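Low molecular weight phosphotyrosine phosphatase family protein (Streptococcus pyogenes, PDB 5GOT) probably acts as a low molecular weight protein tyrosine phosphatase, hydrolysing phosphotyrosine in proteins to release inorganic phosphate. Local coordinates at residues A[1-6]-A[78-83]; A[5-10]-A[36-41]; A[12-17]-A[113-118]. One frame throughout, in Å; residues are numbered along the deposited sequence.

In the fold
All three contacts belong to one alpha/beta domain built on a four-stranded parallel sheet ordered 31-37, 2-8, 81-84, 105-107. Interaction 1 and interaction 2 both use strand 2-8, from its two edges, share Cys5 and Phe6, and have centres about 14 Å apart; Val7 N comes 2.8 Å from Ile83 O, probably hydrogen-bonded. Cys8 closes that strand and begins the C-X5-R signature ending at Arg14, the family's phosphate-binding P-loop, so interaction 2 leads into interaction 3, centre to centre about 10 Å; the two touch where Ser15 OG lies 3.0 Å from Cys8 SG. Interaction 3 joins the P-loop end to the loop of Asp115, probably the general acid as in relatives.

Interaction 1 (A[1-6]-A[78-83]); sequences MKKVCF and TFDYII
Strand residues Val4 to Phe6 pair with Tyr81 to Ile83 as the two inner strands of the parallel sheet in this alpha/beta phosphatase fold. The pairing alternates from strand to strand: Tyr81 N reaches Lys3 O at 3.0 Å, Cys5 N reaches Tyr81 O at 2.9 Å, and Ile83 N reaches Cys5 O at 2.8 Å. Lys3 O takes a second bond, from Asp80 N at 2.9 Å, while Asp80 OD2 returns one by accepting Lys3 N at 3.0 Å on its anti side. These two bonds tie Asp80, just before strand 81-84, to Lys3. On the face carrying Cys5, CB of Cys5 stands 3.5 Å from the centroid of the Phe79 ring in a CH-pi contact. Its SG, turned anti to the backbone N (chi1 -174°), stays over the same ring face, 4.3 Å from the Phe79 centroid. On the other face Ile83 CD1 meets both Val4 CG1, at 3.8 Å, and Phe6 CE1. Helix 122-140 covers this side, setting Leu140 against Val4 and Tyr81 and Trp136 against Ile83; helix 14-23 packs on Phe6, and strand 31-37 bonds to the remaining edge of strand 2-8.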
ATOM      1  N   MET A   1       3.950  16.794   6.033  1.00 52.95           N
ATOM      2  CA  MET A   1       3.096  15.684   5.627  1.00 43.50           C
ATOM      3  C   MET A   1       3.878  14.585   4.917  1.00 41.47           C
ATOM      4  O   MET A   1       4.368  14.776   3.803  1.00 41.30           O
ATOM      5  CB  MET A   1       1.980  16.179   4.718  1.00 47.17           C
ATOM      6  CG  MET A   1       1.101  15.077   4.181  1.00 38.93           C
ATOM      7  SD  MET A   1      -0.566  15.168   4.848  1.00 52.14           S
ATOM      8  CE  MET A   1      -1.161  16.681   4.082  1.00 50.73           C
ATOM      9  N   LYS A   2       3.984  13.428   5.562  1.00 38.48           N
ATOM     10  CA  LYS A   2       4.615  12.281   4.926  1.00 35.24           C
ATOM     11  C   LYS A   2       3.715  11.740   3.821  1.00 31.48           C
ATOM     12  O   LYS A   2       2.490  11.708   3.961  1.00 33.87           O
ATOM     13  CB  LYS A   2       4.913  11.204   5.969  1.00 33.98           C
ATOM     14  CG  LYS A   2       5.890  11.671   7.057  1.00 38.41           C
ATOM     15  CD  LYS A   2       6.158  10.569   8.081  1.00 38.91           C
ATOM     16  CE  LYS A   2       7.443  10.824   8.883  1.00 43.82           C
ATOM     17  NZ  LYS A   2       7.368  12.057   9.723  1.00 49.68           N
ATOM     18  N   LYS A   3       4.330  11.345   2.706  1.00 30.02           N
ATOM     19  CA  LYS A   3       3.633  10.852   1.523  1.00 29.26           C
ATOM     20  C   LYS A   3       3.998   9.384   1.320  1.00 28.26           C
ATOM     21  O   LYS A   3       5.163   9.053   1.078  1.00 26.56           O
ATOM     22  CB  LYS A   3       3.994  11.679   0.281  1.00 28.96           C
ATOM     23  CG  LYS A   3       3.816  13.184   0.450  1.00 32.59           C
ATOM     24  CD  LYS A   3       4.778  13.952  -0.472  1.00 37.93           C
ATOM     25  CE  LYS A   3       5.049  15.365   0.027  1.00 43.09           C
ATOM     26  NZ  LYS A   3       3.939  16.302  -0.321  1.00 44.74           N
ATOM     27  N   VAL A   4       3.012   8.509   1.420  1.00 26.03           N
ATOM     28  CA  VAL A   4       3.250   7.072   1.403  1.00 24.60           C
ATOM     29  C   VAL A   4       2.528   6.465   0.210  1.00 23.06           C
ATOM     30  O   VAL A   4       1.373   6.804  -0.058  1.00 26.50           O
ATOM     31  CB  VAL A   4       2.779   6.424   2.716  1.00 26.60           C
ATOM     32  CG1 VAL A   4       2.872   4.908   2.611  1.00 23.01           C
ATOM     33  CG2 VAL A   4       3.600   6.954   3.888  1.00 24.45           C
ATOM     34  N   CYS A   5       3.207   5.567  -0.503  1.00 22.25           N
ATOM     35  CA  CYS A   5       2.621   4.862  -1.642  1.00 22.93           C
ATOM     36  C   CYS A   5       2.869   3.367  -1.507  1.00 22.61           C
ATOM     37  O   CYS A   5       4.019   2.928  -1.561  1.00 20.70           O
ATOM     38  CB  CYS A   5       3.218   5.361  -2.956  1.00 23.82           C
ATOM     39  SG  CYS A   5       2.406   4.659  -4.411  1.00 24.57           S
ATOM     40  N   PHE A   6       1.800   2.584  -1.363  1.00 21.43           N
ATOM     41  CA  PHE A   6       1.919   1.128  -1.353  1.00 20.19           C
ATOM     42  C   PHE A   6       1.875   0.607  -2.776  1.00 20.06           C
ATOM     43  O   PHE A   6       1.139   1.124  -3.613  1.00 21.95           O
ATOM     44  CB  PHE A   6       0.802   0.477  -0.536  1.00 21.19           C
ATOM     45  CG  PHE A   6       0.758   0.942   0.888  1.00 22.34           C
ATOM     46  CD1 PHE A   6       1.615   0.399   1.836  1.00 15.80           C
ATOM     47  CD2 PHE A   6      -0.125   1.939   1.272  1.00 18.52           C
ATOM     48  CE1 PHE A   6       1.583   0.845   3.140  1.00 18.41           C
ATOM     49  CE2 PHE A   6      -0.167   2.386   2.572  1.00 18.50           C
ATOM     50  CZ  PHE A   6       0.685   1.832   3.510  1.00 19.52           C
ATOM     51  N   THR A  78       7.971  12.388  -5.865  1.00 27.64           N
ATOM     52  CA  THR A  78       7.038  13.010  -4.931  1.00 28.09           C
ATOM     53  C   THR A  78       6.899  12.228  -3.626  1.00 28.14           C
ATOM     54  O   THR A  78       6.838  12.830  -2.548  1.00 27.22           O
ATOM     55  CB  THR A  78       5.670  13.153  -5.597  1.00 36.50           C
ATOM     56  OG1 THR A  78       5.839  13.728  -6.897  1.00 35.96           O
ATOM     57  CG2 THR A  78       4.758  14.044  -4.753  1.00 33.83           C
ATOM     58  N   PHE A  79       6.801  10.903  -3.684  1.00 25.45           N
ATOM     59  CA  PHE A  79       6.510  10.150  -2.468  1.00 25.60           C
ATOM     60  C   PHE A  79       7.741  10.054  -1.575  1.00 27.77           C
ATOM     61  O   PHE A  79       8.874   9.967  -2.053  1.00 29.20           O
ATOM     62  CB  PHE A  79       5.974   8.755  -2.810  1.00 24.63           C
ATOM     63  CG  PHE A  79       4.550   8.770  -3.302  1.00 24.28           C
ATOM     64  CD1 PHE A  79       3.493   8.941  -2.412  1.00 28.41           C
ATOM     65  CD2 PHE A  79       4.270   8.640  -4.647  1.00 21.92           C
ATOM     66  CE1 PHE A  79       2.174   8.969  -2.869  1.00 25.78           C
ATOM     67  CE2 PHE A  79       2.954   8.687  -5.115  1.00 24.72           C
ATOM     68  CZ  PHE A  79       1.911   8.846  -4.216  1.00 26.03           C
ATOM     69  N   ASP A  80       7.510  10.113  -0.267  1.00 28.31           N
ATOM     70  CA  ASP A  80       8.580   9.929   0.702  1.00 26.31           C
ATOM     71  C   ASP A  80       8.872   8.459   0.960  1.00 27.20           C
ATOM     72  O   ASP A  80      10.024   8.088   1.192  1.00 23.16           O
ATOM     73  CB  ASP A  80       8.208  10.620   2.012  1.00 28.99           C
ATOM     74  CG  ASP A  80       7.975  12.104   1.835  1.00 32.77           C
ATOM     75  OD1 ASP A  80       8.778  12.741   1.112  1.00 31.29           O
ATOM     76  OD2 ASP A  80       6.996  12.626   2.411  1.00 30.46           O
ATOM     77  N   TYR A  81       7.846   7.614   0.930  1.00 25.34           N
ATOM     78  CA  TYR A  81       7.997   6.203   1.225  1.00 23.02           C
ATOM     79  C   TYR A  81       7.212   5.422   0.189  1.00 25.31           C
ATOM     80  O   TYR A  81       6.015   5.649   0.014  1.00 25.06           O
ATOM     81  CB  TYR A  81       7.496   5.875   2.636  1.00 24.71           C
ATOM     82  CG  TYR A  81       8.079   6.764   3.713  1.00 29.93           C
ATOM     83  CD1 TYR A  81       7.484   7.983   4.030  1.00 28.46           C
ATOM     84  CD2 TYR A  81       9.218   6.387   4.413  1.00 26.36           C
ATOM     85  CE1 TYR A  81       8.012   8.806   5.014  1.00 29.58           C
ATOM     86  CE2 TYR A  81       9.759   7.205   5.399  1.00 28.68           C
ATOM     87  CZ  TYR A  81       9.148   8.410   5.696  1.00 31.83           C
ATOM     88  OH  TYR A  81       9.667   9.230   6.676  1.00 33.41           O
ATOM     89  N   ILE A  82       7.889   4.517  -0.496  1.00 24.17           N
ATOM     90  CA  ILE A  82       7.289   3.684  -1.520  1.00 22.71           C
ATOM     91  C   ILE A  82       7.450   2.262  -1.023  1.00 25.00           C
ATOM     92  O   ILE A  82       8.576   1.756  -0.929  1.00 24.01           O
ATOM     93  CB  ILE A  82       7.955   3.897  -2.882  1.00 22.81           C
ATOM     94  CG1 ILE A  82       7.916   5.392  -3.210  1.00 23.35           C
ATOM     95  CG2 ILE A  82       7.255   3.082  -3.934  1.00 21.68           C
ATOM     96  CD1 ILE A  82       8.829   5.823  -4.335  1.00 28.95           C
ATOM     97  N   ILE A  83       6.334   1.630  -0.668  1.00 19.29           N
ATOM     98  CA  ILE A  83       6.342   0.422   0.143  1.00 18.64           C
ATOM     99  C   ILE A  83       5.784  -0.708  -0.718  1.00 20.11           C
ATOM    100  O   ILE A  83       4.602  -0.705  -1.061  1.00 20.07           O
ATOM    101  CB  ILE A  83       5.533   0.611   1.437  1.00 22.29           C
ATOM    102  CG1 ILE A  83       6.081   1.801   2.240  1.00 21.63           C
ATOM    103  CG2 ILE A  83       5.529  -0.656   2.278  1.00 17.85           C
ATOM    104  CD1 ILE A  83       5.288   2.146   3.479  1.00 19.88           C
TER

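Interaction 2 (A[5-10]-A[36-41]); sequences CFVCLG and RATSDW
Val7 pairs with Arg36 and Cys8 with Ala37 in parallel strands joined by the beta-alpha-beta crossover through helix 14-23. Arg36 N binds Phe6 O at 2.9 Å, Cys8 N binds Arg36 O at a longer 3.3 Å, and Thr38 N binds Cys8 O at 2.9 Å. Beyond Cys8, where the P-loop signature begins, and Ala37, both chains are loop, and Ser39 bonds twice to Leu9 O: Ser39 N comes in the carbonyl plane at 3.2 Å, and Ser39 OG from above that plane at 2.9 Å.

Side chains fill in around this backbone. On the face with Val7, the CG1 methyl of Val7 presses on Thr38 CG2 at 3.5 Å, tighter than usual for two carbons, with Leu93 of helix 87-96 against both residues. Cys5 SG lies 3.4 Å from Arg36 CG; the arginine chain is bent about its CB-CG bond (chi2 -81°) and leads away to salt bridges with Glu34 and Asp75. Ala37 CB tucks against Leu9 O and the carbonyl carbon of Gly10. Farther along, Leu9 lays CD1 over one face of the Trp41 ring, near its rim. With chi1 at 80°, Ser39 holds OG between its own N and carbonyl carbon, and that oxygen accepts Trp41 N at 3.0 Å in an ST turn.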
ATOM      1  N   CYS A   5       3.207   5.567  -0.503  1.00 22.25           N
ATOM      2  CA  CYS A   5       2.621   4.862  -1.642  1.00 22.93           C
ATOM      3  C   CYS A   5       2.869   3.367  -1.507  1.00 22.61           C
ATOM      4  O   CYS A   5       4.019   2.928  -1.561  1.00 20.70           O
ATOM      5  CB  CYS A   5       3.218   5.361  -2.956  1.00 23.82           C
ATOM      6  SG  CYS A   5       2.406   4.659  -4.411  1.00 24.57           S
ATOM      7  N   PHE A   6       1.800   2.584  -1.363  1.00 21.43           N
ATOM      8  CA  PHE A   6       1.919   1.128  -1.353  1.00 20.19           C
ATOM      9  C   PHE A   6       1.875   0.607  -2.776  1.00 20.06           C
ATOM     10  O   PHE A   6       1.139   1.124  -3.613  1.00 21.95           O
ATOM     11  CB  PHE A   6       0.802   0.477  -0.536  1.00 21.19           C
ATOM     12  CG  PHE A   6       0.758   0.942   0.888  1.00 22.34           C
ATOM     13  CD1 PHE A   6       1.615   0.399   1.836  1.00 15.80           C
ATOM     14  CD2 PHE A   6      -0.125   1.939   1.272  1.00 18.52           C
ATOM     15  CE1 PHE A   6       1.583   0.845   3.140  1.00 18.41           C
ATOM     16  CE2 PHE A   6      -0.167   2.386   2.572  1.00 18.50           C
ATOM     17  CZ  PHE A   6       0.685   1.832   3.510  1.00 19.52           C
ATOM     18  N   VAL A   7       2.669  -0.417  -3.056  1.00 19.90           N
ATOM     19  CA  VAL A   7       2.865  -0.866  -4.426  1.00 21.34           C
ATOM     20  C   VAL A   7       2.789  -2.383  -4.482  1.00 20.48           C
ATOM     21  O   VAL A   7       3.342  -3.072  -3.616  1.00 19.95           O
ATOM     22  CB  VAL A   7       4.219  -0.374  -4.993  1.00 22.71           C
ATOM     23  CG1 VAL A   7       4.389  -0.885  -6.390  1.00 18.15           C
ATOM     24  CG2 VAL A   7       4.316   1.153  -4.966  1.00 19.46           C
ATOM     25  N   CYS A   8       2.088  -2.906  -5.489  1.00 20.16           N
ATOM     26  CA  CYS A   8       2.169  -4.328  -5.833  1.00 23.50           C
ATOM     27  C   CYS A   8       2.178  -4.430  -7.360  1.00 22.07           C
ATOM     28  O   CYS A   8       2.344  -3.429  -8.058  1.00 22.54           O
ATOM     29  CB  CYS A   8       1.044  -5.143  -5.176  1.00 19.25           C
ATOM     30  SG  CYS A   8      -0.664  -4.801  -5.786  1.00 20.77           S
ATOM     31  N   LEU A   9       2.055  -5.652  -7.884  1.00 21.82           N
ATOM     32  CA  LEU A   9       2.231  -5.855  -9.320  1.00 23.69           C
ATOM     33  C   LEU A   9       1.124  -5.165 -10.122  1.00 28.61           C
ATOM     34  O   LEU A   9       1.396  -4.469 -11.113  1.00 23.79           O
ATOM     35  CB  LEU A   9       2.268  -7.354  -9.633  1.00 22.10           C
ATOM     36  CG  LEU A   9       2.170  -7.735 -11.118  1.00 26.08           C
ATOM     37  CD1 LEU A   9       3.438  -7.383 -11.854  1.00 27.09           C
ATOM     38  CD2 LEU A   9       1.850  -9.216 -11.277  1.00 25.17           C
ATOM     39  N   GLY A  10      -0.131  -5.345  -9.707  1.00 23.89           N
ATOM     40  CA  GLY A  10      -1.253  -4.845 -10.480  1.00 22.38           C
ATOM     41  C   GLY A  10      -2.094  -3.766  -9.830  1.00 24.20           C
ATOM     42  O   GLY A  10      -2.963  -3.200 -10.500  1.00 25.75           O
ATOM     43  N   ARG A  36      -0.030   2.180  -6.063  1.00 24.13           N
ATOM     44  CA  ARG A  36       0.335   2.079  -7.470  1.00 23.99           C
ATOM     45  C   ARG A  36       0.702   0.645  -7.816  1.00 21.17           C
ATOM     46  O   ARG A  36       0.894  -0.208  -6.938  1.00 23.81           O
ATOM     47  CB  ARG A  36       1.526   2.985  -7.818  1.00 23.64           C
ATOM     48  CG  ARG A  36       1.296   4.464  -7.644  1.00 27.21           C
ATOM     49  CD  ARG A  36       0.546   5.098  -8.815  1.00 27.77           C
ATOM     50  NE  ARG A  36       0.578   6.545  -8.655  1.00 29.70           N
ATOM     51  CZ  ARG A  36      -0.244   7.220  -7.859  1.00 30.94           C
ATOM     52  NH1 ARG A  36      -1.189   6.579  -7.173  1.00 29.05           N
ATOM     53  NH2 ARG A  36      -0.122   8.536  -7.748  1.00 29.78           N
ATOM     54  N   ALA A  37       0.854   0.407  -9.117  1.00 19.31           N
ATOM     55  CA  ALA A  37       1.291  -0.865  -9.675  1.00 23.94           C
ATOM     56  C   ALA A  37       2.706  -0.735 -10.223  1.00 24.42           C
ATOM     57  O   ALA A  37       3.090   0.322 -10.724  1.00 23.97           O
ATOM     58  CB  ALA A  37       0.372  -1.320 -10.815  1.00 23.65           C
ATOM     59  N   THR A  38       3.480  -1.826 -10.163  1.00 22.81           N
ATOM     60  CA  THR A  38       4.753  -1.800 -10.888  1.00 25.13           C
ATOM     61  C   THR A  38       4.542  -1.968 -12.387  1.00 28.88           C
ATOM     62  O   THR A  38       5.340  -1.457 -13.181  1.00 26.65           O
ATOM     63  CB  THR A  38       5.720  -2.883 -10.386  1.00 24.09           C
ATOM     64  OG1 THR A  38       5.183  -4.183 -10.655  1.00 24.84           O
ATOM     65  CG2 THR A  38       5.955  -2.744  -8.895  1.00 22.72           C
ATOM     66  N   SER A  39       3.481  -2.668 -12.791  1.00 28.22           N
ATOM     67  CA  SER A  39       3.225  -3.005 -14.188  1.00 28.01           C
ATOM     68  C   SER A  39       2.031  -2.238 -14.739  1.00 30.74           C
ATOM     69  O   SER A  39       1.313  -1.543 -14.014  1.00 27.65           O
ATOM     70  CB  SER A  39       2.953  -4.496 -14.352  1.00 29.50           C
ATOM     71  OG  SER A  39       1.605  -4.765 -13.994  1.00 28.18           O
ATOM     72  N   ASP A  40       1.839  -2.423 -16.055  1.00 28.71           N
ATOM     73  CA  ASP A  40       0.703  -2.040 -16.888  1.00 35.53           C
ATOM     74  C   ASP A  40      -0.477  -2.980 -16.783  1.00 32.28           C
ATOM     75  O   ASP A  40      -1.552  -2.648 -17.291  1.00 31.36           O
ATOM     76  CB  ASP A  40       1.111  -2.059 -18.366  1.00 31.38           C
ATOM     77  CG  ASP A  40       1.228  -0.710 -18.934  1.00 42.16           C
ATOM     78  OD1 ASP A  40       0.963   0.256 -18.184  1.00 47.46           O
ATOM     79  OD2 ASP A  40       1.579  -0.600 -20.131  1.00 49.07           O
ATOM     80  N   TRP A  41      -0.279  -4.158 -16.197  1.00 28.29           N
ATOM     81  CA  TRP A  41      -1.068  -5.327 -16.557  1.00 32.96           C
ATOM     82  C   TRP A  41      -2.529  -5.239 -16.129  1.00 32.04           C
ATOM     83  O   TRP A  41      -3.335  -6.041 -16.604  1.00 32.76           O
ATOM     84  CB  TRP A  41      -0.401  -6.571 -15.971  1.00 30.75           C
ATOM     85  CG  TRP A  41       0.999  -6.785 -16.493  1.00 31.99           C
ATOM     86  CD1 TRP A  41       1.667  -6.011 -17.408  1.00 31.00           C
ATOM     87  CD2 TRP A  41       1.891  -7.849 -16.146  1.00 34.03           C
ATOM     88  NE1 TRP A  41       2.912  -6.531 -17.647  1.00 31.27           N
ATOM     89  CE2 TRP A  41       3.079  -7.655 -16.882  1.00 32.78           C
ATOM     90  CE3 TRP A  41       1.804  -8.944 -15.276  1.00 31.88           C
ATOM     91  CZ2 TRP A  41       4.169  -8.516 -16.779  1.00 30.74           C
ATOM     92  CZ3 TRP A  41       2.885  -9.803 -15.180  1.00 31.30           C
ATOM     93  CH2 TRP A  41       4.054  -9.582 -15.925  1.00 29.75           C
TER

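Interaction 3 (A[12-17]-A[113-118]); sequences ICRSPM and VPDPWY
Arg14 and Asp115 stack flat on each other, guanidinium over carboxylate, their planes only 2° apart. They join the end of the P-loop, the C-X5-R signature of this phosphatase family, to the Asp-Pro-Trp loop, which in relatives supplies the general acid; Asp115 probably has that role here. The overlap is offset, Asp115 CG lying 3.7 Å from Arg14 NH2 and toward the rim of the guanidinium. At 3.8 Å from Arg14 NH2, Asp115 OD2 makes a long salt bridge, purely electrostatic since the oxygen stands well off the guanidinium plane.

The directed bond lies at the edge of the same group: Arg14 NH1 donates to Val113 O at 2.8 Å, the oxygen 5° out of the guanidinium plane. Val113 O at the rim and Asp115 over a face help hold the rotation of the group; NH1 also forms a salt bridge with Asp86. The turn about CG-CD (chi3 -57°) swings the guanidinium out of line with the earlier chain, toward Asp115 and Val113 O. The methylenes touch two apolar partners: Arg14 CG packs on Pro116 CD at 3.6 Å, and Arg14 CD lies 3.8 Å from Val113 CG1, the two side chains running in opposite directions.

One residue earlier in the P-loop, Cys13 CB faces Pro116 CG at 4.2 Å, and Cys13 SG approaches the edge of the Trp117 ring, near the ring plane. Asp115 is the N-cap of the short helix 116-119: Trp117 N donates to Asp115 OD1 at 3.1 Å, from above the carboxylate plane.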
ATOM      1  N   ILE A  12      -4.538  -3.850  -7.772  1.00 23.53           N
ATOM      2  CA  ILE A  12      -5.958  -4.136  -7.582  1.00 24.12           C
ATOM      3  C   ILE A  12      -6.233  -5.019  -6.378  1.00 22.80           C
ATOM      4  O   ILE A  12      -7.378  -5.029  -5.897  1.00 21.89           O
ATOM      5  CB  ILE A  12      -6.598  -4.751  -8.856  1.00 24.45           C
ATOM      6  CG1 ILE A  12      -6.029  -6.138  -9.186  1.00 24.32           C
ATOM      7  CG2 ILE A  12      -6.484  -3.812 -10.068  1.00 21.60           C
ATOM      8  CD1 ILE A  12      -6.794  -6.814 -10.353  1.00 27.15           C
ATOM      9  N   CYS A  13      -5.227  -5.708  -5.809  1.00 23.45           N
ATOM     10  CA  CYS A  13      -5.432  -6.595  -4.664  1.00 22.37           C
ATOM     11  C   CYS A  13      -4.753  -6.039  -3.428  1.00 21.12           C
ATOM     12  O   CYS A  13      -5.410  -5.367  -2.608  1.00 19.06           O
ATOM     13  CB  CYS A  13      -4.925  -8.008  -4.993  1.00 20.08           C
ATOM     14  SG  CYS A  13      -5.951  -8.933  -6.209  1.00 25.90           S
ATOM     15  N   ARG A  14      -3.458  -6.302  -3.209  1.00 19.21           N
ATOM     16  CA  ARG A  14      -2.835  -6.020  -1.916  1.00 23.16           C
ATOM     17  C   ARG A  14      -2.605  -4.527  -1.707  1.00 19.86           C
ATOM     18  O   ARG A  14      -2.925  -3.987  -0.637  1.00 19.32           O
ATOM     19  CB  ARG A  14      -1.510  -6.779  -1.789  1.00 19.32           C
ATOM     20  CG  ARG A  14      -1.643  -8.241  -1.416  1.00 20.87           C
ATOM     21  CD  ARG A  14      -0.298  -8.958  -1.484  1.00 22.53           C
ATOM     22  NE  ARG A  14       0.278  -8.831  -2.817  1.00 23.91           N
ATOM     23  CZ  ARG A  14       1.420  -9.395  -3.195  1.00 23.50           C
ATOM     24  NH1 ARG A  14       2.113 -10.123  -2.339  1.00 22.88           N
ATOM     25  NH2 ARG A  14       1.860  -9.223  -4.438  1.00 26.44           N
ATOM     26  N   SER A  15      -2.038  -3.836  -2.704  1.00 17.44           N
ATOM     27  CA  SER A  15      -1.656  -2.457  -2.422  1.00 20.55           C
ATOM     28  C   SER A  15      -2.864  -1.542  -2.212  1.00 21.70           C
ATOM     29  O   SER A  15      -2.799  -0.673  -1.331  1.00 21.68           O
ATOM     30  CB  SER A  15      -0.737  -1.883  -3.515  1.00 23.71           C
ATOM     31  OG  SER A  15      -1.286  -1.999  -4.815  1.00 21.34           O
ATOM     32  N   PRO A  16      -3.983  -1.679  -2.958  1.00 21.80           N
ATOM     33  CA  PRO A  16      -5.162  -0.868  -2.592  1.00 19.93           C
ATOM     34  C   PRO A  16      -5.685  -1.202  -1.213  1.00 19.84           C
ATOM     35  O   PRO A  16      -6.166  -0.315  -0.490  1.00 21.73           O
ATOM     36  CB  PRO A  16      -6.200  -1.203  -3.679  1.00 22.84           C
ATOM     37  CG  PRO A  16      -5.467  -1.868  -4.750  1.00 25.51           C
ATOM     38  CD  PRO A  16      -4.265  -2.533  -4.127  1.00 20.09           C
ATOM     39  N   MET A  17      -5.618  -2.471  -0.821  1.00 19.90           N
ATOM     40  CA  MET A  17      -6.068  -2.810   0.521  1.00 22.09           C
ATOM     41  C   MET A  17      -5.259  -2.047   1.565  1.00 21.83           C
ATOM     42  O   MET A  17      -5.824  -1.485   2.511  1.00 22.23           O
ATOM     43  CB  MET A  17      -5.979  -4.315   0.765  1.00 20.20           C
ATOM     44  CG  MET A  17      -6.780  -4.756   1.998  1.00 19.52           C
ATOM     45  SD  MET A  17      -6.507  -6.470   2.433  1.00 23.16           S
ATOM     46  CE  MET A  17      -7.232  -7.264   0.995  1.00 22.14           C
ATOM     47  N   VAL A 113       3.630 -10.330   2.399  1.00 32.83           N
ATOM     48  CA  VAL A 113       2.186 -10.534   2.457  1.00 29.12           C
ATOM     49  C   VAL A 113       1.825 -11.565   1.393  1.00 25.62           C
ATOM     50  O   VAL A 113       2.092 -11.333   0.206  1.00 26.23           O
ATOM     51  CB  VAL A 113       1.426  -9.218   2.241  1.00 26.43           C
ATOM     52  CG1 VAL A 113      -0.057  -9.462   2.243  1.00 26.07           C
ATOM     53  CG2 VAL A 113       1.790  -8.223   3.329  1.00 22.10           C
ATOM     54  N   PRO A 114       1.262 -12.714   1.765  1.00 28.91           N
ATOM     55  CA  PRO A 114       0.870 -13.707   0.757  1.00 27.18           C
ATOM     56  C   PRO A 114      -0.022 -13.073  -0.303  1.00 25.88           C
ATOM     57  O   PRO A 114      -0.854 -12.213  -0.011  1.00 25.36           O
ATOM     58  CB  PRO A 114       0.124 -14.769   1.572  1.00 25.65           C
ATOM     59  CG  PRO A 114       0.668 -14.616   2.963  1.00 31.68           C
ATOM     60  CD  PRO A 114       0.936 -13.150   3.132  1.00 29.09           C
ATOM     61  N   ASP A 115       0.208 -13.464  -1.539  1.00 24.13           N
ATOM     62  CA  ASP A 115      -0.444 -12.897  -2.705  1.00 22.84           C
ATOM     63  C   ASP A 115      -1.798 -13.572  -2.892  1.00 22.62           C
ATOM     64  O   ASP A 115      -1.858 -14.749  -3.280  1.00 25.00           O
ATOM     65  CB  ASP A 115       0.453 -13.080  -3.931  1.00 22.66           C
ATOM     66  CG  ASP A 115      -0.065 -12.352  -5.150  1.00 24.63           C
ATOM     67  OD1 ASP A 115      -1.167 -11.765  -5.090  1.00 22.49           O
ATOM     68  OD2 ASP A 115       0.632 -12.380  -6.183  1.00 27.56           O
ATOM     69  N   PRO A 116      -2.908 -12.875  -2.630  1.00 22.35           N
ATOM     70  CA  PRO A 116      -4.218 -13.525  -2.765  1.00 21.97           C
ATOM     71  C   PRO A 116      -4.641 -13.713  -4.208  1.00 23.65           C
ATOM     72  O   PRO A 116      -5.677 -14.346  -4.451  1.00 22.50           O
ATOM     73  CB  PRO A 116      -5.159 -12.559  -2.043  1.00 22.54           C
ATOM     74  CG  PRO A 116      -4.560 -11.214  -2.359  1.00 21.28           C
ATOM     75  CD  PRO A 116      -3.044 -11.437  -2.329  1.00 22.52           C
ATOM     76  N   TRP A 117      -3.887 -13.170  -5.166  1.00 22.70           N
ATOM     77  CA  TRP A 117      -4.053 -13.608  -6.545  1.00 28.42           C
ATOM     78  C   TRP A 117      -3.811 -15.106  -6.669  1.00 30.55           C
ATOM     79  O   TRP A 117      -4.371 -15.753  -7.564  1.00 27.92           O
ATOM     80  CB  TRP A 117      -3.116 -12.834  -7.480  1.00 28.56           C
ATOM     81  CG  TRP A 117      -3.330 -13.169  -8.950  1.00 27.12           C
ATOM     82  CD1 TRP A 117      -2.634 -14.080  -9.700  1.00 27.75           C
ATOM     83  CD2 TRP A 117      -4.309 -12.601  -9.819  1.00 28.87           C
ATOM     84  NE1 TRP A 117      -3.122 -14.111 -10.979  1.00 28.61           N
ATOM     85  CE2 TRP A 117      -4.149 -13.209 -11.083  1.00 33.09           C
ATOM     86  CE3 TRP A 117      -5.306 -11.628  -9.656  1.00 30.62           C
ATOM     87  CZ2 TRP A 117      -4.947 -12.871 -12.181  1.00 32.03           C
ATOM     88  CZ3 TRP A 117      -6.093 -11.296 -10.744  1.00 31.14           C
ATOM     89  CH2 TRP A 117      -5.913 -11.921 -11.989  1.00 33.04           C
ATOM     90  N   TYR A 118      -2.991 -15.675  -5.786  1.00 24.48           N
ATOM     91  CA  TYR A 118      -2.749 -17.111  -5.776  1.00 27.18           C
ATOM     92  C   TYR A 118      -3.451 -17.828  -4.631  1.00 27.18           C
ATOM     93  O   TYR A 118      -4.015 -18.901  -4.843  1.00 30.89           O
ATOM     94  CB  TYR A 118      -1.239 -17.398  -5.727  1.00 27.89           C
ATOM     95  CG  TYR A 118      -0.541 -16.895  -6.970  1.00 32.58           C
ATOM     96  CD1 TYR A 118      -0.665 -17.569  -8.186  1.00 34.40           C
ATOM     97  CD2 TYR A 118       0.199 -15.724  -6.946  1.00 31.32           C
ATOM     98  CE1 TYR A 118      -0.051 -17.088  -9.345  1.00 34.21           C
ATOM     99  CE2 TYR A 118       0.822 -15.240  -8.089  1.00 34.92           C
ATOM    100  CZ  TYR A 118       0.697 -15.923  -9.285  1.00 37.50           C
ATOM    101  OH  TYR A 118       1.312 -15.425 -10.420  1.00 34.33           O
TER